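Local coordinates for protein NAD(P)H-hydrate epimerase (Saccharomyces cerevisiae, PDB 1JZT) that catalyses the epimerization of the S- and R-forms of NAD(P)HX, the hydrated, damaged form of NAD(P)H, so that a dehydratase can repair both, at residues A[190-202]-A[208-222]. Numbering follows the deposited sequence.
Sequences INPAVLVSLTVPK and IRENQTTHYVGGRFI
Val194 to Leu198 pairs in parallel with Thr214 to Gly218, two neighbouring strands of the Rossmann-like sheet of the YjeF N-terminal domain. Their backbones are laced in the parallel manner: the carbonyl of Leu195 takes the N-H of Tyr216, while the N-H of Leu195 goes back to Thr214 O.

His215 is worth following outward. Its CB leaves the sheet on the side of Leu195 and Ser197, and CG sits anti to the backbone N (chi1 -167°), which lays the ring alongside the Leu195 side chain, both pointing the same way. His215 CD2 comes edge-on to Leu195 O at 3.4 Å. His215 CE1 lies 3.8 Å from Pro201 CG, where the loop after the strand folds back. At the tip, His215 NE2 meets Ser197 OG at 2.7 Å in a hydrogen bond that lies near the ring plane and whose proton could sit on either partner. Leu195 CD2 also reaches Ile208 CG2.

On the other face, next to helix 28-46, Val194 CG1 touches the edge of the Tyr216 ring, 3.7 Å from Tyr216 CD2. At the N-terminal end of the pairing, Thr213 OG1 donates to Pro192 O at 2.7 Å, almost straight down the carbonyl (171°), and Thr213 CG2 packs against Leu195 CB. A valine in place of Thr213 lacks the hydroxyl, and Pro192 O would probably lose this donor.

Just past Leu198, Thr199 N still donates a hydrogen bond to Gly218 O, and a single water donates to both Thr199 O and Gly219 O, its oxygen 2.7 Å from Thr199 O.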
ATOM      1  N   ILE A 190     -12.069  -7.665  -0.286  1.00 17.46           N
ATOM      2  CA  ILE A 190     -11.305  -6.910  -1.274  1.00 16.53           C
ATOM      3  C   ILE A 190     -10.665  -7.873  -2.274  1.00 14.88           C
ATOM      4  O   ILE A 190     -10.098  -8.901  -1.889  1.00 15.91           O
ATOM      5  CB  ILE A 190     -10.181  -6.077  -0.593  1.00 15.72           C
ATOM      6  CG1 ILE A 190     -10.794  -4.973   0.274  1.00 17.26           C
ATOM      7  CG2 ILE A 190      -9.246  -5.480  -1.642  1.00 13.06           C
ATOM      8  CD1 ILE A 190     -11.524  -3.910  -0.508  1.00 20.62           C
ATOM      9  N   ASN A 191     -10.781  -7.540  -3.558  1.00 15.17           N
ATOM     10  CA  ASN A 191     -10.205  -8.326  -4.657  1.00 14.36           C
ATOM     11  C   ASN A 191      -9.334  -7.330  -5.424  1.00 13.78           C
ATOM     12  O   ASN A 191      -9.753  -6.760  -6.433  1.00 13.99           O
ATOM     13  CB  ASN A 191     -11.309  -8.871  -5.569  1.00 15.78           C
ATOM     14  CG  ASN A 191     -10.764  -9.509  -6.848  1.00 18.79           C
ATOM     15  OD1 ASN A 191     -11.528  -9.859  -7.751  1.00 22.51           O
ATOM     16  ND2 ASN A 191      -9.447  -9.664  -6.927  1.00 16.91           N
ATOM     17  N   PRO A 192      -8.101  -7.115  -4.951  1.00 13.41           N
ATOM     18  CA  PRO A 192      -7.166  -6.175  -5.577  1.00 13.39           C
ATOM     19  C   PRO A 192      -6.642  -6.552  -6.958  1.00 12.42           C
ATOM     20  O   PRO A 192      -6.366  -7.718  -7.233  1.00 15.05           O
ATOM     21  CB  PRO A 192      -6.050  -6.078  -4.546  1.00 12.25           C
ATOM     22  CG  PRO A 192      -5.993  -7.477  -4.010  1.00 14.20           C
ATOM     23  CD  PRO A 192      -7.463  -7.823  -3.825  1.00 13.67           C
ATOM     24  N   ALA A 193      -6.506  -5.552  -7.825  1.00 12.44           N
ATOM     25  CA  ALA A 193      -5.969  -5.776  -9.164  1.00 11.35           C
ATOM     26  C   ALA A 193      -4.457  -5.908  -9.013  1.00 10.95           C
ATOM     27  O   ALA A 193      -3.786  -6.565  -9.813  1.00  9.79           O
ATOM     28  CB  ALA A 193      -6.310  -4.597 -10.081  1.00 10.48           C
ATOM     29  N   VAL A 194      -3.926  -5.281  -7.968  1.00  9.08           N
ATOM     30  CA  VAL A 194      -2.494  -5.328  -7.693  1.00  7.62           C
ATOM     31  C   VAL A 194      -2.248  -5.438  -6.189  1.00  8.26           C
ATOM     32  O   VAL A 194      -2.921  -4.780  -5.388  1.00  7.69           O
ATOM     33  CB  VAL A 194      -1.770  -4.040  -8.187  1.00  7.71           C
ATOM     34  CG1 VAL A 194      -0.266  -4.157  -7.936  1.00  7.11           C
ATOM     35  CG2 VAL A 194      -2.047  -3.814  -9.671  1.00  8.20           C
ATOM     36  N   LEU A 195      -1.292  -6.276  -5.806  1.00  8.20           N
ATOM     37  CA  LEU A 195      -0.921  -6.415  -4.403  1.00  7.38           C
ATOM     38  C   LEU A 195       0.557  -6.086  -4.322  1.00  6.80           C
ATOM     39  O   LEU A 195       1.364  -6.660  -5.046  1.00  6.61           O
ATOM     40  CB  LEU A 195      -1.154  -7.841  -3.896  1.00  9.16           C
ATOM     41  CG  LEU A 195      -0.601  -8.127  -2.493  1.00 10.55           C
ATOM     42  CD1 LEU A 195      -1.306  -7.251  -1.457  1.00 13.02           C
ATOM     43  CD2 LEU A 195      -0.786  -9.603  -2.159  1.00 10.64           C
ATOM     44  N   VAL A 196       0.914  -5.142  -3.460  1.00  5.59           N
ATOM     45  CA  VAL A 196       2.312  -4.779  -3.299  1.00  5.82           C
ATOM     46  C   VAL A 196       2.736  -5.179  -1.902  1.00  8.02           C
ATOM     47  O   VAL A 196       2.497  -4.446  -0.937  1.00  8.12           O
ATOM     48  CB  VAL A 196       2.553  -3.262  -3.470  1.00  5.70           C
ATOM     49  CG1 VAL A 196       4.042  -2.953  -3.306  1.00  5.75           C
ATOM     50  CG2 VAL A 196       2.060  -2.799  -4.835  1.00  6.28           C
ATOM     51  N   SER A 197       3.331  -6.365  -1.791  1.00  7.50           N
ATOM     52  CA  SER A 197       3.803  -6.852  -0.503  1.00  8.52           C
ATOM     53  C   SER A 197       5.019  -6.014  -0.125  1.00  8.17           C
ATOM     54  O   SER A 197       5.814  -5.641  -0.987  1.00  9.22           O
ATOM     55  CB  SER A 197       4.195  -8.331  -0.599  1.00  9.23           C
ATOM     56  OG  SER A 197       3.054  -9.147  -0.842  1.00 10.29           O
ATOM     57  N   LEU A 198       5.152  -5.706   1.159  1.00  8.76           N
ATOM     58  CA  LEU A 198       6.274  -4.912   1.633  1.00  9.72           C
ATOM     59  C   LEU A 198       7.202  -5.753   2.505  1.00 10.06           C
ATOM     60  O   LEU A 198       6.748  -6.490   3.383  1.00  9.29           O
ATOM     61  CB  LEU A 198       5.764  -3.687   2.402  1.00 10.34           C
ATOM     62  CG  LEU A 198       4.981  -2.668   1.569  1.00 12.57           C
ATOM     63  CD1 LEU A 198       4.485  -1.541   2.465  1.00 15.59           C
ATOM     64  CD2 LEU A 198       5.878  -2.110   0.464  1.00 14.15           C
ATOM     65  N   THR A 199       8.502  -5.632   2.236  1.00 10.08           N
ATOM     66  CA  THR A 199       9.559  -6.365   2.941  1.00 12.12           C
ATOM     67  C   THR A 199       9.544  -7.823   2.495  1.00 11.76           C
ATOM     68  O   THR A 199      10.511  -8.314   1.908  1.00 10.74           O
ATOM     69  CB  THR A 199       9.390  -6.287   4.487  1.00 12.57           C
ATOM     70  OG1 THR A 199       9.408  -4.914   4.903  1.00 14.20           O
ATOM     71  CG2 THR A 199      10.520  -7.022   5.186  1.00 15.34           C
ATOM     72  N   VAL A 200       8.432  -8.499   2.764  1.00 11.84           N
ATOM     73  CA  VAL A 200       8.254  -9.896   2.390  1.00 11.77           C
ATOM     74  C   VAL A 200       6.752 -10.167   2.425  1.00 11.24           C
ATOM     75  O   VAL A 200       6.046  -9.648   3.277  1.00 12.12           O
ATOM     76  CB  VAL A 200       9.010 -10.837   3.372  1.00 13.51           C
ATOM     77  CG1 VAL A 200       8.514 -10.607   4.790  1.00 14.34           C
ATOM     78  CG2 VAL A 200       8.823 -12.289   2.964  1.00 13.88           C
ATOM     79  N   PRO A 201       6.237 -10.956   1.469  1.00 11.71           N
ATOM     80  CA  PRO A 201       4.804 -11.253   1.442  1.00 12.20           C
ATOM     81  C   PRO A 201       4.358 -12.034   2.670  1.00 12.82           C
ATOM     82  O   PRO A 201       5.123 -12.823   3.231  1.00 13.04           O
ATOM     83  CB  PRO A 201       4.643 -12.065   0.159  1.00 12.64           C
ATOM     84  CG  PRO A 201       5.753 -11.534  -0.714  1.00 12.35           C
ATOM     85  CD  PRO A 201       6.897 -11.482   0.265  1.00 11.25           C
ATOM     86  N   LYS A 202       3.121 -11.795   3.086  1.00 11.79           N
ATOM     87  CA  LYS A 202       2.530 -12.488   4.226  1.00 12.88           C
ATOM     88  C   LYS A 202       1.737 -13.680   3.689  1.00 14.28           C
ATOM     89  O   LYS A 202       1.430 -13.740   2.493  1.00 13.79           O
ATOM     90  CB  LYS A 202       1.615 -11.537   5.000  1.00 13.53           C
ATOM     91  CG  LYS A 202       2.284 -10.859   6.193  1.00 13.98           C
ATOM     92  CD  LYS A 202       3.556 -10.104   5.800  1.00 14.78           C
ATOM     93  CE  LYS A 202       3.220  -8.821   5.052  1.00 15.28           C
ATOM     94  NZ  LYS A 202       4.438  -7.983   4.813  1.00 14.95           N
ATOM     95  N   ILE A 208      -4.186 -14.944  -3.567  1.00 20.86           N
ATOM     96  CA  ILE A 208      -4.523 -14.148  -4.742  1.00 21.05           C
ATOM     97  C   ILE A 208      -4.555 -15.038  -5.980  1.00 22.80           C
ATOM     98  O   ILE A 208      -3.976 -16.126  -5.992  1.00 22.08           O
ATOM     99  CB  ILE A 208      -3.495 -13.014  -4.995  1.00 20.42           C
ATOM    100  CG1 ILE A 208      -2.141 -13.612  -5.379  1.00 19.42           C
ATOM    101  CG2 ILE A 208      -3.378 -12.126  -3.755  1.00 18.21           C
ATOM    102  CD1 ILE A 208      -1.095 -12.579  -5.757  1.00 19.98           C
ATOM    103  N   ARG A 209      -5.242 -14.564  -7.014  1.00 24.96           N
ATOM    104  CA  ARG A 209      -5.345 -15.275  -8.281  1.00 27.98           C
ATOM    105  C   ARG A 209      -4.517 -14.524  -9.313  1.00 26.64           C
ATOM    106  O   ARG A 209      -4.831 -13.386  -9.649  1.00 24.82           O
ATOM    107  CB  ARG A 209      -6.798 -15.329  -8.751  1.00 29.63           C
ATOM    108  CG  ARG A 209      -7.726 -16.115  -7.854  1.00 34.69           C
ATOM    109  CD  ARG A 209      -9.153 -16.075  -8.382  1.00 38.17           C
ATOM    110  NE  ARG A 209     -10.049 -16.876  -7.554  1.00 42.33           N
ATOM    111  CZ  ARG A 209     -11.345 -17.048  -7.797  1.00 43.76           C
ATOM    112  NH1 ARG A 209     -11.910 -16.474  -8.851  1.00 45.49           N
ATOM    113  NH2 ARG A 209     -12.077 -17.798  -6.984  1.00 44.96           N
ATOM    114  N   GLU A 210      -3.470 -15.168  -9.816  1.00 27.65           N
ATOM    115  CA  GLU A 210      -2.592 -14.558 -10.809  1.00 28.64           C
ATOM    116  C   GLU A 210      -3.341 -13.925 -11.982  1.00 27.16           C
ATOM    117  O   GLU A 210      -2.902 -12.919 -12.537  1.00 27.00           O
ATOM    118  CB  GLU A 210      -1.591 -15.594 -11.336  1.00 30.95           C
ATOM    119  CG  GLU A 210      -2.208 -16.935 -11.717  0.50 35.67           C
ATOM    120  CD  GLU A 210      -2.713 -17.714 -10.513  1.00 39.13           C
ATOM    121  OE1 GLU A 210      -1.888 -18.061  -9.636  1.00 40.60           O
ATOM    122  OE2 GLU A 210      -3.936 -17.975 -10.439  1.00 39.81           O
ATOM    123  N   ASN A 211      -4.473 -14.510 -12.354  1.00 26.12           N
ATOM    124  CA  ASN A 211      -5.252 -13.985 -13.466  1.00 25.47           C
ATOM    125  C   ASN A 211      -6.021 -12.723 -13.082  1.00 23.15           C
ATOM    126  O   ASN A 211      -6.400 -11.927 -13.944  1.00 22.12           O
ATOM    127  CB  ASN A 211      -6.223 -15.056 -13.985  1.00 28.53           C
ATOM    128  CG  ASN A 211      -7.096 -15.642 -12.888  1.00 32.32           C
ATOM    129  OD1 ASN A 211      -6.633 -16.422 -12.053  1.00 35.63           O
ATOM    130  ND2 ASN A 211      -8.367 -15.262 -12.881  1.00 34.38           N
ATOM    131  N   GLN A 212      -6.236 -12.533 -11.785  1.00 20.18           N
ATOM    132  CA  GLN A 212      -6.969 -11.369 -11.298  1.00 18.94           C
ATOM    133  C   GLN A 212      -6.086 -10.316 -10.634  1.00 18.88           C
ATOM    134  O   GLN A 212      -6.410  -9.121 -10.660  1.00 17.15           O
ATOM    135  CB  GLN A 212      -8.039 -11.816 -10.299  1.00 20.47           C
ATOM    136  CG  GLN A 212      -9.229 -12.526 -10.930  1.00 23.13           C
ATOM    137  CD  GLN A 212     -10.134 -11.568 -11.683  1.00 26.59           C
ATOM    138  OE1 GLN A 212     -10.710 -10.648 -11.093  1.00 27.93           O
ATOM    139  NE2 GLN A 212     -10.264 -11.776 -12.991  1.00 27.91           N
ATOM    140  N   THR A 213      -4.967 -10.757 -10.062  1.00 16.09           N
ATOM    141  CA  THR A 213      -4.064  -9.863  -9.338  1.00 14.87           C
ATOM    142  C   THR A 213      -2.589  -9.969  -9.708  1.00 13.59           C
ATOM    143  O   THR A 213      -2.031 -11.068  -9.743  1.00 12.14           O
ATOM    144  CB  THR A 213      -4.171 -10.139  -7.828  1.00 16.12           C
ATOM    145  OG1 THR A 213      -5.554 -10.244  -7.472  1.00 14.62           O
ATOM    146  CG2 THR A 213      -3.523  -9.019  -7.022  1.00 16.01           C
ATOM    147  N   THR A 214      -1.958  -8.828  -9.976  1.00 11.16           N
ATOM    148  CA  THR A 214      -0.533  -8.824 -10.274  1.00 11.56           C
ATOM    149  C   THR A 214       0.147  -8.634  -8.911  1.00 11.44           C
ATOM    150  O   THR A 214      -0.272  -7.781  -8.126  1.00 12.28           O
ATOM    151  CB  THR A 214      -0.154  -7.670 -11.224  1.00 12.48           C
ATOM    152  OG1 THR A 214      -0.837  -7.834 -12.473  1.00 13.74           O
ATOM    153  CG2 THR A 214       1.347  -7.666 -11.481  1.00 13.12           C
ATOM    154  N   HIS A 215       1.180  -9.427  -8.631  1.00  8.97           N
ATOM    155  CA  HIS A 215       1.872  -9.367  -7.345  1.00  9.90           C
ATOM    156  C   HIS A 215       3.290  -8.802  -7.440  1.00  8.91           C
ATOM    157  O   HIS A 215       4.117  -9.265  -8.232  1.00  9.71           O
ATOM    158  CB  HIS A 215       1.920 -10.775  -6.721  1.00 10.54           C
ATOM    159  CG  HIS A 215       2.331 -10.804  -5.276  1.00 12.11           C
ATOM    160  ND1 HIS A 215       2.701 -11.971  -4.636  1.00 10.83           N
ATOM    161  CD2 HIS A 215       2.396  -9.828  -4.337  1.00 11.54           C
ATOM    162  CE1 HIS A 215       2.974 -11.712  -3.368  1.00 13.05           C
ATOM    163  NE2 HIS A 215       2.795 -10.418  -3.161  1.00 11.30           N
ATOM    164  N   TYR A 216       3.544  -7.791  -6.619  1.00  9.41           N
ATOM    165  CA  TYR A 216       4.843  -7.137  -6.522  1.00  8.33           C
ATOM    166  C   TYR A 216       5.291  -7.177  -5.066  1.00  9.87           C
ATOM    167  O   TYR A 216       4.465  -7.226  -4.144  1.00  8.49           O
ATOM    168  CB  TYR A 216       4.752  -5.659  -6.914  1.00 10.16           C
ATOM    169  CG  TYR A 216       4.531  -5.349  -8.378  1.00 10.00           C
ATOM    170  CD1 TYR A 216       5.585  -5.390  -9.285  1.00 12.27           C
ATOM    171  CD2 TYR A 216       3.282  -4.939  -8.838  1.00 10.12           C
ATOM    172  CE1 TYR A 216       5.405  -5.020 -10.622  1.00 13.88           C
ATOM    173  CE2 TYR A 216       3.087  -4.567 -10.168  1.00 12.54           C
ATOM    174  CZ  TYR A 216       4.156  -4.609 -11.050  1.00 13.81           C
ATOM    175  OH  TYR A 216       3.969  -4.223 -12.351  1.00 15.28           O
ATOM    176  N   VAL A 217       6.603  -7.160  -4.856  1.00  9.02           N
ATOM    177  CA  VAL A 217       7.147  -7.099  -3.506  1.00  8.14           C
ATOM    178  C   VAL A 217       8.022  -5.846  -3.515  1.00  8.84           C
ATOM    179  O   VAL A 217       8.683  -5.551  -4.516  1.00 10.18           O
ATOM    180  CB  VAL A 217       8.014  -8.336  -3.138  1.00  8.88           C
ATOM    181  CG1 VAL A 217       9.261  -8.410  -4.001  1.00  9.70           C
ATOM    182  CG2 VAL A 217       8.388  -8.269  -1.665  1.00  8.27           C
ATOM    183  N   GLY A 218       8.002  -5.104  -2.413  1.00  8.88           N
ATOM    184  CA  GLY A 218       8.774  -3.876  -2.316  1.00 10.24           C
ATOM    185  C   GLY A 218       9.484  -3.755  -0.983  1.00 11.51           C
ATOM    186  O   GLY A 218       9.309  -4.598  -0.105  1.00 11.73           O
ATOM    187  N   GLY A 219      10.285  -2.705  -0.827  1.00 10.73           N
ATOM    188  CA  GLY A 219      11.027  -2.526   0.409  1.00 10.81           C
ATOM    189  C   GLY A 219      12.383  -3.184   0.246  1.00 11.88           C
ATOM    190  O   GLY A 219      12.667  -4.217   0.854  1.00 11.73           O
ATOM    191  N   ARG A 220      13.230  -2.579  -0.582  1.00 11.22           N
ATOM    192  CA  ARG A 220      14.558  -3.120  -0.855  1.00 12.35           C
ATOM    193  C   ARG A 220      15.584  -2.656   0.178  1.00 13.91           C
ATOM    194  O   ARG A 220      16.351  -1.729  -0.070  1.00 10.75           O
ATOM    195  CB  ARG A 220      14.992  -2.704  -2.264  1.00 10.67           C
ATOM    196  CG  ARG A 220      16.268  -3.354  -2.778  1.00 11.18           C
ATOM    197  CD  ARG A 220      16.491  -3.021  -4.252  1.00 10.38           C
ATOM    198  NE  ARG A 220      17.695  -3.668  -4.784  1.00 10.95           N
ATOM    199  CZ  ARG A 220      18.115  -3.546  -6.039  1.00 10.49           C
ATOM    200  NH1 ARG A 220      17.428  -2.801  -6.906  1.00  9.41           N
ATOM    201  NH2 ARG A 220      19.224  -4.163  -6.432  1.00  8.66           N
ATOM    202  N   PHE A 221      15.590  -3.306   1.340  1.00 14.50           N
ATOM    203  CA  PHE A 221      16.524  -2.956   2.405  1.00 15.22           C
ATOM    204  C   PHE A 221      16.796  -4.144   3.319  1.00 15.86           C
ATOM    205  O   PHE A 221      16.994  -3.981   4.521  1.00 14.42           O
ATOM    206  CB  PHE A 221      15.978  -1.772   3.216  1.00 15.64           C
ATOM    207  CG  PHE A 221      14.510  -1.878   3.542  1.00 14.27           C
ATOM    208  CD1 PHE A 221      14.037  -2.867   4.403  1.00 13.48           C
ATOM    209  CD2 PHE A 221      13.597  -0.985   2.979  1.00 13.25           C
ATOM    210  CE1 PHE A 221      12.680  -2.968   4.695  1.00 15.20           C
ATOM    211  CE2 PHE A 221      12.236  -1.077   3.266  1.00 16.99           C
ATOM    212  CZ  PHE A 221      11.775  -2.070   4.128  1.00 15.74           C
ATOM    213  N   ILE A 222      16.818  -5.338   2.736  1.00 16.27           N
ATOM    214  CA  ILE A 222      17.045  -6.570   3.494  1.00 17.29           C
ATOM    215  C   ILE A 222      18.285  -7.348   3.050  1.00 16.68           C
ATOM    216  O   ILE A 222      18.375  -7.779   1.900  1.00 16.61           O
ATOM    217  CB  ILE A 222      15.825  -7.506   3.371  1.00 18.83           C
ATOM    218  CG1 ILE A 222      14.587  -6.816   3.940  1.00 18.84           C
ATOM    219  CG2 ILE A 222      16.093  -8.822   4.087  1.00 16.58           C
ATOM    220  CD1 ILE A 222      13.301  -7.463   3.505  1.00 24.47           C
TER
HETATM  221  O   HOH W   1      12.234  -6.945   0.290  1.00  8.95           O